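Local coordinates for protein naphthalene dioxygenase large subunit (Rhodococcus sp., PDB 2B1X) that belongs to the Rieske non-haem iron oxygenases, pairing a Rieske domain that holds a [2Fe-2S] cluster with a catalytic domain that holds an iron ion, at residues Ala26-Pro31 and Arg377-Val382; Glu52-Ile55 and Tyr61-Arg64; Gly79-His84 and Pro146-Tyr151; Val122-Gly127 and Leu135-Trp140; Gly228-Asp233 and Gly366-Asp371. All blocks are in the same frame, centred on the assembly; numbering follows the deposited sequence.

Contact 1 of 5, residues Ala26-Pro31 and Arg377-Val382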
# COMPACT_ATOMS: atom_id res chain seq x y z
N ALA A 26 2.21 16.74 19.89
CA ALA A 26 1.52 15.48 19.71
C ALA A 26 0.26 15.63 18.86
O ALA A 26 -0.31 14.62 18.43
CB ALA A 26 1.16 14.89 21.05
N ILE A 27 -0.16 16.86 18.57
CA ILE A 27 -1.41 17.05 17.83
C ILE A 27 -1.31 16.86 16.32
O ILE A 27 -2.34 16.75 15.66
CB ILE A 27 -2.04 18.41 18.14
CG1 ILE A 27 -1.20 19.53 17.49
CG2 ILE A 27 -2.24 18.60 19.64
CD1 ILE A 27 -1.92 20.84 17.39
N ILE A 28 -0.10 16.79 15.78
CA ILE A 28 0.09 16.78 14.33
C ILE A 28 -0.17 15.43 13.64
O ILE A 28 -0.92 15.35 12.66
CB ILE A 28 1.50 17.34 13.95
CG1 ILE A 28 1.58 18.83 14.30
CG2 ILE A 28 1.78 17.14 12.48
CD1 ILE A 28 2.99 19.37 14.31
N ASN A 29 0.47 14.38 14.14
CA ASN A 29 0.40 13.08 13.50
C ASN A 29 0.23 11.99 14.57
O ASN A 29 1.22 11.47 15.09
CB ASN A 29 1.69 12.85 12.69
CG ASN A 29 1.70 11.52 11.97
OD1 ASN A 29 0.71 10.77 12.01
ND2 ASN A 29 2.83 11.20 11.35
N ASP A 30 -1.01 11.68 14.91
CA ASP A 30 -1.31 10.67 15.93
C ASP A 30 -2.65 9.97 15.65
O ASP A 30 -3.65 10.65 15.48
CB ASP A 30 -1.34 11.36 17.30
CG ASP A 30 -1.49 10.38 18.42
OD1 ASP A 30 -2.64 10.19 18.89
OD2 ASP A 30 -0.54 9.72 18.86
N PRO A 31 -2.69 8.62 15.65
CA PRO A 31 -3.93 7.90 15.33
C PRO A 31 -5.10 8.25 16.28
O PRO A 31 -6.21 8.41 15.80
CB PRO A 31 -3.55 6.42 15.48
CG PRO A 31 -2.08 6.38 15.44
CD PRO A 31 -1.58 7.70 15.98
N ARG A 377 4.80 17.55 4.43
CA ARG A 377 5.03 16.10 4.53
C ARG A 377 6.23 15.76 5.38
O ARG A 377 6.23 14.76 6.14
CB ARG A 377 5.12 15.44 3.14
CG ARG A 377 6.35 15.86 2.29
CD ARG A 377 6.14 15.54 0.79
NE ARG A 377 6.05 14.10 0.63
CZ ARG A 377 7.10 13.30 0.41
NH1 ARG A 377 8.34 13.81 0.29
NH2 ARG A 377 6.92 11.99 0.31
N SER A 378 7.26 16.60 5.30
CA SER A 378 8.44 16.44 6.14
C SER A 378 8.13 16.56 7.65
O SER A 378 8.57 15.71 8.44
CB SER A 378 9.51 17.47 5.74
OG SER A 378 10.57 17.50 6.68
N ILE A 379 7.43 17.64 8.05
CA ILE A 379 7.01 17.84 9.44
C ILE A 379 6.21 16.64 9.91
O ILE A 379 6.47 16.07 10.99
CB ILE A 379 6.09 19.07 9.55
CG1 ILE A 379 6.81 20.35 9.17
CG2 ILE A 379 5.50 19.20 10.98
CD1 ILE A 379 5.84 21.53 9.09
N THR A 380 5.26 16.21 9.07
CA THR A 380 4.34 15.12 9.45
C THR A 380 5.11 13.85 9.76
O THR A 380 4.83 13.19 10.72
CB THR A 380 3.35 14.89 8.28
OG1 THR A 380 2.50 16.05 8.21
CG2 THR A 380 2.38 13.74 8.61
N ARG A 381 6.08 13.50 8.92
CA ARG A 381 6.87 12.29 9.11
C ARG A 381 7.62 12.29 10.44
O ARG A 381 7.54 11.34 11.20
CB ARG A 381 7.89 12.11 7.98
CG ARG A 381 8.76 10.84 8.14
CD ARG A 381 9.59 10.51 6.94
NE ARG A 381 10.29 9.24 7.14
CZ ARG A 381 11.54 9.02 6.73
NH1 ARG A 381 12.19 9.99 6.09
NH2 ARG A 381 12.12 7.85 6.96
N VAL A 382 8.37 13.35 10.68
CA VAL A 382 9.20 13.37 11.85
C VAL A 382 8.35 13.58 13.14
O VAL A 382 8.73 13.14 14.22
CB VAL A 382 10.45 14.29 11.61
CG1 VAL A 382 10.15 15.79 11.83
CG2 VAL A 382 11.64 13.81 12.44

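Contact 2 of 5, residues Glu52-Ile55 and Tyr61-Arg64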
# COMPACT_ATOMS: atom_id res chain seq x y z
N GLU A 52 -21.77 27.34 -5.24
CA GLU A 52 -23.03 27.31 -5.98
C GLU A 52 -22.85 27.38 -7.50
O GLU A 52 -23.67 26.82 -8.26
CB GLU A 52 -23.93 28.45 -5.52
CG GLU A 52 -24.64 28.15 -4.22
CD GLU A 52 -25.70 29.18 -3.89
OE1 GLU A 52 -25.67 29.71 -2.75
OE2 GLU A 52 -26.55 29.48 -4.76
N SER A 53 -21.82 28.08 -7.96
CA SER A 53 -21.53 28.16 -9.41
C SER A 53 -21.06 26.84 -10.04
O SER A 53 -20.95 26.78 -11.27
CB SER A 53 -20.51 29.27 -9.73
OG SER A 53 -19.24 28.88 -9.25
N GLU A 54 -20.77 25.83 -9.22
CA GLU A 54 -20.46 24.47 -9.72
C GLU A 54 -21.71 23.68 -10.11
O GLU A 54 -21.65 22.72 -10.90
CB GLU A 54 -19.68 23.66 -8.66
CG GLU A 54 -18.37 24.26 -8.16
CD GLU A 54 -17.61 23.27 -7.30
OE1 GLU A 54 -16.92 22.39 -7.88
OE2 GLU A 54 -17.72 23.33 -6.04
N ILE A 55 -22.85 24.05 -9.53
CA ILE A 55 -24.12 23.37 -9.77
C ILE A 55 -25.17 24.40 -10.17
O ILE A 55 -26.17 24.60 -9.48
CB ILE A 55 -24.52 22.54 -8.54
CG1 ILE A 55 -24.46 23.39 -7.26
CG2 ILE A 55 -23.53 21.36 -8.41
CD1 ILE A 55 -25.13 22.78 -6.03
N TYR A 61 -24.99 18.25 -10.07
CA TYR A 61 -24.51 17.78 -8.79
C TYR A 61 -23.00 17.59 -8.79
O TYR A 61 -22.41 17.35 -9.85
CB TYR A 61 -25.19 16.45 -8.43
CG TYR A 61 -24.77 15.30 -9.31
CD1 TYR A 61 -23.63 14.54 -8.99
CD2 TYR A 61 -25.52 14.96 -10.44
CE1 TYR A 61 -23.23 13.47 -9.81
CE2 TYR A 61 -25.16 13.88 -11.24
CZ TYR A 61 -24.01 13.15 -10.94
OH TYR A 61 -23.63 12.08 -11.72
N VAL A 62 -22.40 17.64 -7.60
CA VAL A 62 -21.02 17.25 -7.38
C VAL A 62 -21.05 16.33 -6.14
O VAL A 62 -21.98 16.43 -5.34
CB VAL A 62 -20.06 18.46 -7.15
CG1 VAL A 62 -19.91 19.31 -8.43
CG2 VAL A 62 -20.51 19.36 -5.98
N VAL A 63 -20.09 15.44 -6.04
CA VAL A 63 -19.95 14.58 -4.86
C VAL A 63 -18.80 15.07 -3.96
O VAL A 63 -17.64 15.10 -4.38
CB VAL A 63 -19.77 13.12 -5.26
CG1 VAL A 63 -19.60 12.25 -3.99
CG2 VAL A 63 -21.00 12.61 -6.09
N ARG A 64 -19.11 15.40 -2.72
CA ARG A 64 -18.18 16.04 -1.80
C ARG A 64 -18.22 15.39 -0.42
O ARG A 64 -19.03 14.48 -0.21
CB ARG A 64 -18.42 17.55 -1.77
CG ARG A 64 -18.26 18.18 -3.14
CD ARG A 64 -16.77 18.30 -3.60
NE ARG A 64 -16.64 18.59 -5.02
CZ ARG A 64 -16.78 19.81 -5.58
NH1 ARG A 64 -17.07 20.89 -4.83
NH2 ARG A 64 -16.65 19.94 -6.88

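Contact 3 of 5, residues Gly79-His84 and Pro146-Tyr151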
# COMPACT_ATOMS: atom_id res chain seq x y z
N GLY A 79 -35.11 23.72 -7.96
CA GLY A 79 -34.14 24.80 -7.84
C GLY A 79 -33.51 24.94 -6.46
O GLY A 79 -32.78 25.91 -6.21
N GLU A 80 -33.81 24.01 -5.56
CA GLU A 80 -33.31 24.05 -4.20
C GLU A 80 -31.95 23.34 -4.08
O GLU A 80 -31.72 22.34 -4.75
CB GLU A 80 -34.32 23.38 -3.26
CG GLU A 80 -34.02 23.59 -1.77
CD GLU A 80 -35.07 23.01 -0.83
OE1 GLU A 80 -36.29 23.33 -1.02
OE2 GLU A 80 -34.67 22.24 0.09
N ILE A 81 -31.07 23.85 -3.23
CA ILE A 81 -29.77 23.20 -3.01
C ILE A 81 -29.99 22.14 -1.96
O ILE A 81 -30.52 22.43 -0.89
CB ILE A 81 -28.66 24.19 -2.54
CG1 ILE A 81 -28.41 25.31 -3.56
CG2 ILE A 81 -27.36 23.41 -2.21
CD1 ILE A 81 -27.96 24.86 -4.91
N ARG A 82 -29.54 20.92 -2.28
CA ARG A 82 -29.64 19.75 -1.41
C ARG A 82 -28.27 19.18 -1.14
O ARG A 82 -27.37 19.34 -1.97
CB ARG A 82 -30.45 18.65 -2.10
CG ARG A 82 -31.81 19.08 -2.51
CD ARG A 82 -32.79 19.06 -1.36
NE ARG A 82 -34.13 19.53 -1.74
CZ ARG A 82 -35.23 19.23 -1.07
NH1 ARG A 82 -35.15 18.44 0.01
NH2 ARG A 82 -36.41 19.70 -1.47
N GLY A 83 -28.15 18.52 0.01
CA GLY A 83 -27.02 17.69 0.36
C GLY A 83 -27.57 16.35 0.85
O GLY A 83 -28.25 16.32 1.87
N HIS A 84 -27.30 15.28 0.10
CA HIS A 84 -27.80 13.94 0.38
C HIS A 84 -26.67 13.00 0.67
O HIS A 84 -25.75 12.90 -0.14
CB HIS A 84 -28.45 13.33 -0.88
CG HIS A 84 -29.50 14.16 -1.53
ND1 HIS A 84 -30.66 14.55 -0.88
CD2 HIS A 84 -29.60 14.61 -2.80
CE1 HIS A 84 -31.40 15.25 -1.72
NE2 HIS A 84 -30.80 15.28 -2.89
N PRO A 146 -27.41 16.95 8.00
CA PRO A 146 -28.14 17.44 9.17
C PRO A 146 -28.24 18.96 9.19
O PRO A 146 -29.29 19.46 9.54
CB PRO A 146 -27.30 16.93 10.35
CG PRO A 146 -26.65 15.68 9.80
CD PRO A 146 -26.31 16.03 8.37
N ASN A 147 -27.17 19.67 8.83
CA ASN A 147 -27.23 21.10 8.71
C ASN A 147 -26.57 21.55 7.39
O ASN A 147 -25.41 21.24 7.13
CB ASN A 147 -26.58 21.77 9.93
CG ASN A 147 -27.57 22.46 10.83
OD1 ASN A 147 -28.37 23.26 10.37
ND2 ASN A 147 -27.52 22.16 12.11
N LEU A 148 -27.33 22.26 6.56
CA LEU A 148 -26.80 22.73 5.28
C LEU A 148 -27.13 24.20 5.10
O LEU A 148 -28.26 24.63 5.36
CB LEU A 148 -27.40 21.93 4.11
CG LEU A 148 -26.87 22.19 2.68
CD1 LEU A 148 -25.55 21.51 2.40
CD2 LEU A 148 -27.92 21.73 1.62
N ALA A 149 -26.15 24.98 4.65
CA ALA A 149 -26.36 26.42 4.47
C ALA A 149 -25.34 27.00 3.51
O ALA A 149 -24.34 26.38 3.19
CB ALA A 149 -26.29 27.20 5.83
N SER A 150 -25.62 28.23 3.08
CA SER A 150 -24.81 28.96 2.13
C SER A 150 -24.44 30.34 2.70
O SER A 150 -25.27 30.99 3.36
CB SER A 150 -25.64 29.18 0.87
OG SER A 150 -24.91 28.76 -0.26
N TYR A 151 -23.22 30.78 2.47
CA TYR A 151 -22.89 32.18 2.64
C TYR A 151 -22.23 32.70 1.37
O TYR A 151 -21.16 32.23 0.98
CB TYR A 151 -22.04 32.46 3.88
CG TYR A 151 -21.84 33.95 4.08
CD1 TYR A 151 -20.63 34.57 3.73
CD2 TYR A 151 -22.87 34.74 4.58
CE1 TYR A 151 -20.47 35.95 3.90
CE2 TYR A 151 -22.71 36.11 4.76
CZ TYR A 151 -21.50 36.70 4.43
OH TYR A 151 -21.36 38.05 4.60

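Contact 4 of 5, residues Val122-Gly127 and Leu135-Trp140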
# COMPACT_ATOMS: atom_id res chain seq x y z
N VAL A 122 -38.91 7.64 -4.82
CA VAL A 122 -40.12 7.80 -5.66
C VAL A 122 -40.44 6.50 -6.37
O VAL A 122 -41.55 6.34 -6.90
CB VAL A 122 -39.98 8.94 -6.73
CG1 VAL A 122 -39.87 10.32 -6.09
CG2 VAL A 122 -38.78 8.69 -7.66
N GLY A 123 -39.48 5.58 -6.40
CA GLY A 123 -39.70 4.29 -7.05
C GLY A 123 -39.03 3.09 -6.41
O GLY A 123 -37.82 3.10 -6.15
N VAL A 124 -39.82 2.07 -6.13
CA VAL A 124 -39.32 0.80 -5.59
C VAL A 124 -39.76 -0.35 -6.51
O VAL A 124 -40.99 -0.59 -6.69
CB VAL A 124 -39.79 0.63 -4.12
CG1 VAL A 124 -39.54 -0.78 -3.58
CG2 VAL A 124 -39.12 1.70 -3.18
N PRO A 125 -38.80 -1.06 -7.11
CA PRO A 125 -39.14 -2.25 -7.90
C PRO A 125 -39.83 -3.32 -7.03
O PRO A 125 -39.43 -3.57 -5.89
CB PRO A 125 -37.78 -2.73 -8.40
CG PRO A 125 -36.96 -1.47 -8.44
CD PRO A 125 -37.35 -0.77 -7.16
N ALA A 126 -40.91 -3.92 -7.56
CA ALA A 126 -41.67 -4.94 -6.84
C ALA A 126 -42.36 -4.39 -5.59
O ALA A 126 -42.60 -5.12 -4.62
CB ALA A 126 -40.77 -6.13 -6.49
N GLY A 127 -42.73 -3.12 -5.61
CA GLY A 127 -43.39 -2.50 -4.47
C GLY A 127 -44.62 -3.28 -4.03
O GLY A 127 -44.96 -3.35 -2.84
N LEU A 135 -44.34 -0.70 2.25
CA LEU A 135 -43.17 0.16 2.44
C LEU A 135 -43.55 1.64 2.31
O LEU A 135 -44.04 2.08 1.26
CB LEU A 135 -42.06 -0.21 1.48
CG LEU A 135 -40.72 0.50 1.65
CD1 LEU A 135 -39.90 -0.09 2.79
CD2 LEU A 135 -39.96 0.45 0.35
N LYS A 136 -43.35 2.38 3.38
CA LYS A 136 -43.61 3.81 3.37
C LYS A 136 -42.42 4.54 2.78
O LYS A 136 -41.39 4.77 3.45
CB LYS A 136 -43.87 4.32 4.78
CG LYS A 136 -44.44 5.75 4.80
CD LYS A 136 -44.93 6.08 6.16
CE LYS A 136 -44.97 7.58 6.36
NZ LYS A 136 -46.16 8.16 5.69
N LYS A 137 -42.55 4.92 1.51
CA LYS A 137 -41.43 5.53 0.79
C LYS A 137 -40.83 6.75 1.47
O LYS A 137 -39.60 6.89 1.51
CB LYS A 137 -41.81 5.80 -0.67
CG LYS A 137 -42.04 4.52 -1.45
CD LYS A 137 -41.70 4.68 -2.93
CE LYS A 137 -42.84 5.38 -3.65
NZ LYS A 137 -44.06 4.50 -3.68
N SER A 138 -41.69 7.61 2.02
CA SER A 138 -41.21 8.86 2.64
C SER A 138 -40.40 8.63 3.93
O SER A 138 -39.74 9.55 4.41
CB SER A 138 -42.35 9.89 2.88
OG SER A 138 -43.48 9.32 3.51
N ASP A 139 -40.47 7.44 4.50
CA ASP A 139 -39.57 7.06 5.59
C ASP A 139 -38.17 6.66 5.13
O ASP A 139 -37.25 6.54 5.94
CB ASP A 139 -40.16 5.94 6.43
CG ASP A 139 -41.25 6.43 7.37
OD1 ASP A 139 -41.95 5.59 7.99
OD2 ASP A 139 -41.46 7.63 7.55
N TRP A 140 -38.00 6.46 3.83
CA TRP A 140 -36.72 6.01 3.29
C TRP A 140 -36.15 6.89 2.18
O TRP A 140 -35.55 6.37 1.23
CB TRP A 140 -36.83 4.54 2.87
CG TRP A 140 -37.39 3.74 4.02
CD1 TRP A 140 -38.68 3.41 4.23
CD2 TRP A 140 -36.67 3.26 5.17
NE1 TRP A 140 -38.83 2.75 5.42
CE2 TRP A 140 -37.61 2.66 6.04
CE3 TRP A 140 -35.32 3.32 5.58
CZ2 TRP A 140 -37.25 2.07 7.25
CZ3 TRP A 140 -34.96 2.72 6.79
CH2 TRP A 140 -35.92 2.10 7.60

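Contact 5 of 5, residues Gly228-Asp233 and Gly366-Asp371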
# COMPACT_ATOMS: atom_id res chain seq x y z
N GLY A 228 11.86 36.78 -8.88
CA GLY A 228 11.12 38.02 -8.97
C GLY A 228 9.62 37.86 -8.83
O GLY A 228 8.87 38.81 -9.07
N LEU A 229 9.17 36.67 -8.41
CA LEU A 229 7.74 36.39 -8.30
C LEU A 229 7.18 36.60 -6.89
O LEU A 229 6.02 36.99 -6.73
CB LEU A 229 7.41 34.98 -8.80
CG LEU A 229 7.31 34.84 -10.32
CD1 LEU A 229 8.52 34.10 -10.85
CD2 LEU A 229 6.04 34.09 -10.65
N ALA A 230 7.99 36.35 -5.86
CA ALA A 230 7.59 36.64 -4.48
C ALA A 230 8.14 38.01 -4.09
O ALA A 230 9.12 38.46 -4.68
CB ALA A 230 8.10 35.57 -3.53
N PRO A 231 7.53 38.68 -3.10
CA PRO A 231 8.03 39.99 -2.64
C PRO A 231 9.50 39.91 -2.16
O PRO A 231 9.82 39.05 -1.31
CB PRO A 231 7.13 40.33 -1.44
CG PRO A 231 5.91 39.37 -1.51
CD PRO A 231 6.34 38.21 -2.33
N PRO A 232 10.37 40.77 -2.71
CA PRO A 232 11.79 40.76 -2.35
C PRO A 232 12.11 41.40 -1.00
O PRO A 232 13.15 41.11 -0.42
CB PRO A 232 12.44 41.55 -3.50
CG PRO A 232 11.42 42.47 -3.97
CD PRO A 232 10.06 41.80 -3.72
N ASP A 233 11.23 42.27 -0.51
CA ASP A 233 11.46 42.95 0.76
C ASP A 233 11.26 41.98 1.93
O ASP A 233 10.15 41.54 2.13
CB ASP A 233 10.48 44.10 0.91
CG ASP A 233 10.81 45.01 2.08
OD1 ASP A 233 11.70 44.68 2.91
OD2 ASP A 233 10.20 46.08 2.28
N GLY A 366 2.25 24.31 -9.00
CA GLY A 366 2.68 25.67 -8.72
C GLY A 366 4.07 25.75 -8.09
O GLY A 366 4.38 24.93 -7.23
N GLY A 367 4.87 26.73 -8.50
CA GLY A 367 6.22 26.92 -7.97
C GLY A 367 6.28 27.31 -6.50
O GLY A 367 7.33 27.06 -5.84
N PHE A 368 5.21 27.89 -5.96
CA PHE A 368 5.12 28.11 -4.52
C PHE A 368 4.63 26.81 -3.83
O PHE A 368 5.32 26.26 -2.98
CB PHE A 368 4.11 29.23 -4.16
CG PHE A 368 4.61 30.62 -4.42
CD1 PHE A 368 4.72 31.10 -5.73
CD2 PHE A 368 4.94 31.47 -3.37
CE1 PHE A 368 5.20 32.40 -5.97
CE2 PHE A 368 5.40 32.75 -3.60
CZ PHE A 368 5.53 33.21 -4.91
N GLU A 369 3.44 26.35 -4.22
CA GLU A 369 2.75 25.31 -3.47
C GLU A 369 3.51 23.98 -3.45
O GLU A 369 3.43 23.25 -2.47
CB GLU A 369 1.30 25.11 -3.93
CG GLU A 369 0.47 24.25 -2.99
CD GLU A 369 -0.91 24.86 -2.70
OE1 GLU A 369 -1.72 24.98 -3.66
OE2 GLU A 369 -1.17 25.22 -1.51
N GLN A 370 4.27 23.68 -4.50
CA GLN A 370 5.01 22.42 -4.47
C GLN A 370 6.00 22.36 -3.30
O GLN A 370 6.19 21.29 -2.73
CB GLN A 370 5.66 22.11 -5.83
CG GLN A 370 6.79 23.03 -6.24
CD GLN A 370 7.27 22.70 -7.64
OE1 GLN A 370 8.37 22.15 -7.80
NE2 GLN A 370 6.45 23.02 -8.65
N ASP A 371 6.61 23.49 -2.93
CA ASP A 371 7.49 23.51 -1.75
C ASP A 371 6.75 23.51 -0.43
O ASP A 371 7.23 22.93 0.56
CB ASP A 371 8.42 24.73 -1.75
CG ASP A 371 9.47 24.69 -2.84
OD1 ASP A 371 9.68 23.64 -3.53
OD2 ASP A 371 10.14 25.69 -3.07

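Contact 1 of 5, residues Ala26-Pro31 and Arg377-Val382
Helix 369-382 of the catalytic domain, which carries the iron ligand Asp-372, is met near its C-terminal end by Ile-28 and Asn-29 from the loop between strand 22-24 and helix 31-40. The contact therefore brings the N-terminal part of the chain against a helix of the metal site. Its polar half is one hydrogen bond, from Asn-29 ND2 to Thr-380 O, 2.9 Å long with an N-H...O angle of 159°. The acceptor stays close to the plane of the amide, while ND2 itself stands above the plane of the Thr-380 carbonyl. Thr-380 lies in the last turn of the helix, where carbonyls commonly lack a helical partner, and an asparagine amide is a suitable donor to one. With CG anti to the backbone N of Asn-29 (chi1 -179°), the amide reaches out from the loop and meets the threonine side chain roughly at a right angle. Thr-380 OG1 is engaged by Trp-376 O and Asn-202 N, so the hydroxyl is used within the catalytic domain while the methyl branch faces the asparagine, CG2 lying 3.8 Å from Asn-29 ND2. Beyond Asn-29, Asp-30 takes the N-cap position of helix 31-40 and forms a salt bridge with Lys-389. On the helix, Ile-379 also packs on Tyr-110 of the second subunit, and its side chain is about 11 Å from the iron(III) ion. Two branched, buried isoleucines supply the apolar half, crossing at about a right angle with Ile-28 CD1 4.2 Å from Ile-379 CG2.

Contact 2 of 5, residues Glu52-Ile55 and Tyr61-Arg64
Glu-54 and Arg-64 approach each other from opposite directions and join in a two-pronged, end-on salt bridge. Arg-64 NH2 donates to Glu-54 OE1 at 2.7 Å, and Arg-64 NH1 donates to Glu-54 OE2 at 2.8 Å. Both bonds are nearly straight and meet the syn sides of the carboxylate, whose plane is turned 28° from that of the guanidinium. The glutamate reaches across with its chain extended beyond CG; the arginine instead bends at chi2 (-74°), folding back so that Val-62 CG2 lies over the centre of one guanidinium face. The buried arginine charge is thus well partnered: NH1 also serves Leu-49 O, and OE2 also takes His-51 N.

Alongside the ion pair, Ile-55 holds CG1 in the crowded position between backbone N and carbonyl carbon (chi1 51°). Its other branch, CG2, comes from the loop onto the strand, 3.7 Å from Tyr-61 CA and 4.2 Å from Val-62 CG1. Val-62, beta-branched and compact, suits the strand it lies on. Around the contact, strand 69-75 flanks strand 60-66 and lends Val-73 to Ile-55, while Pro-194 of strand 188-199 and Phe-339 of strand 333-343 pack on both charged side chains, at the junction of Rieske and catalytic domains.

Contact 3 of 5, residues Gly79-His84 and Pro146-Tyr151
Arg-82 NE, on the strand whose backbone Leu-148 covers, draws two carboxylates: it forms a salt bridge with Asp-76, and Glu-80 OE2 stands 3.3 Å from Arg-82 NE. That second pairing is one of charge alone, because the glutamate oxygen sits over a face of the guanidinium where no N-H points. CB of Arg-82 is directed away from strand 147-151, and what meets Leu-148 is the arginine's main chain.

Strands 81-85 and 147-151 are edge strands of two different antiparallel sheets of the Rieske domain. Their short segments come within 8.0 Å of each other, at 144° between their directions, too far apart for direct pairing here. Leu-148 bridges the interval. With CG anti to the backbone N (chi1 -174°), it lays CD2 on the peptide groups opposite, 3.6 Å from Gly-83 N and 3.7 Å from Ile-81 O. Gly-83 suits this spot because, lacking a side chain, it lets the leucine close directly on the main chain. Ile-81 adds a branch, CG2 approaching Leu-148 CD2 to 4.2 Å, and both residues also pack on Ile-155 of strand 154-158.

Arg-82 pairs with Cys-74 and Ala-149 with Phe-156 inside their own sheets, while Gly-83 bonds Met-145, just before the second segment. Between the two segments themselves the contact is apolar packing, which is less directional than that adjacent backbone bond.

Contact 4 of 5, residues Val122-Gly127 and Leu135-Trp140
Lys-137 brings methylene groups, rather than its charge, to a backbone carbonyl: CE stands 3.6 Å from Val-122 O. The chain gets there by bending twice, at chi3 (-79°) and chi4 (-67°), which curls its outer part alongside strand 121-123. Being next to the ammonium, CE probably carries some positive polarisation, so its approach to the oxygen should be mildly favourable. The carbonyl it meets belongs to a classic beta bulge, in which Val-122 and Gly-123 both face Thr-114 of the neighbouring strand.

Val-124, just past the bulge, is the apolar centre. Its CG2 branch touches two partners, 3.8 Å from Leu-135 CD2 and 3.9 Å from Lys-137 CD. The leucine crosses the valine at about a right angle, whereas the lysine runs alongside it, pointing the other way. Leu-135 also touches the other valine branch, with CD2 4.1 Å from Val-124 CG1, so one methyl covers the fork. A long flexible lysine suits this surface because its methylenes can pack while its end remains charged.

From Val-124 the chain enters a type II turn ending at Gly-127; Pro-125 fits the second position, and Ala-126 adopts the positive phi of the third. Pro-125 O is hydrogen-bonded to Tyr-215 OH of the third subunit, so the turn also belongs to an interface. Val-124 packs on Trp-113 of the cluster pocket, and its side chain is about 8 Å from the iron-sulfur cluster, consistent with the proline-bearing loop that lies beside the two cluster-binding loops in Rieske domains.

Contact 5 of 5, residues Gly228-Asp233 and Gly366-Asp371
Phe-368 points its ring, CZ foremost, at the backbone bend formed by Leu-229 and Ala-230. The methyl of Ala-230 meets it obliquely, CB lying 3.8 Å from Phe-368 CZ and 3.9 Å from Phe-368 CE2. Leu-229 contributes its carbonyl and its CB: O is at the ring's edge, close to the ring plane, 4.2 Å from CZ of Phe-368. Leu-229 CB makes a looser contact, 4.4 Å from Phe-368 CE1. The phenylalanine reaches the loop because CG stands beside its backbone N, anti to the carbonyl carbon (chi1 -75°), which turns the ring toward the loop. Alanine suits the bend, its single methyl letting the ring tip come close to the main chain.

Other rings pack around it and probably limit its rotation. Phe-362 meets Phe-368 with planes at about 15°, and the iron ligand His-221 meets it at about 50°. Met-224 of helix 222-227 packs against both Phe-368 and Ala-230, while that helix ends in a Schellman motif at Gly-228, whose positive phi is well suited to glycine.

The Phe-368 side chain is about 5 Å from the iron(III) ion and about 4 Å from a bound (4S)-2-methyl-2,4-pentanediol, a molecule probably from the crystallisation liquor, consistent with a pocket beside the metal. Chemically the junction is chiefly apolar packing; the Leu-229 carbonyl oxygen lies near the ring's edge, where at most a weak attraction with the C-H groups is expected.

How the contacts relate
From the N terminus, the chain first passes through 26-31, which must wait until 377-382 to close contact 1; that very long loop encloses all the others. Inside it, contact 2 closes a short loop that leads from strand 47-51 into strand 60-66 of the Rieske domain, followed by contact 3, which joins edges of two sheets and in turn encloses contact 4 near the cluster. Contact 5 closes afterwards, within the catalytic domain. None of the loops cross. Contacts 2 and 3 touch, through Ile-55 with Ile-81 and Glu-52 with Ser-150, forming one continuous region. Contacts 1 and 5 share helix 369-382, while contacts 4 and 5 lie far apart, their centres about 56 Å from each other.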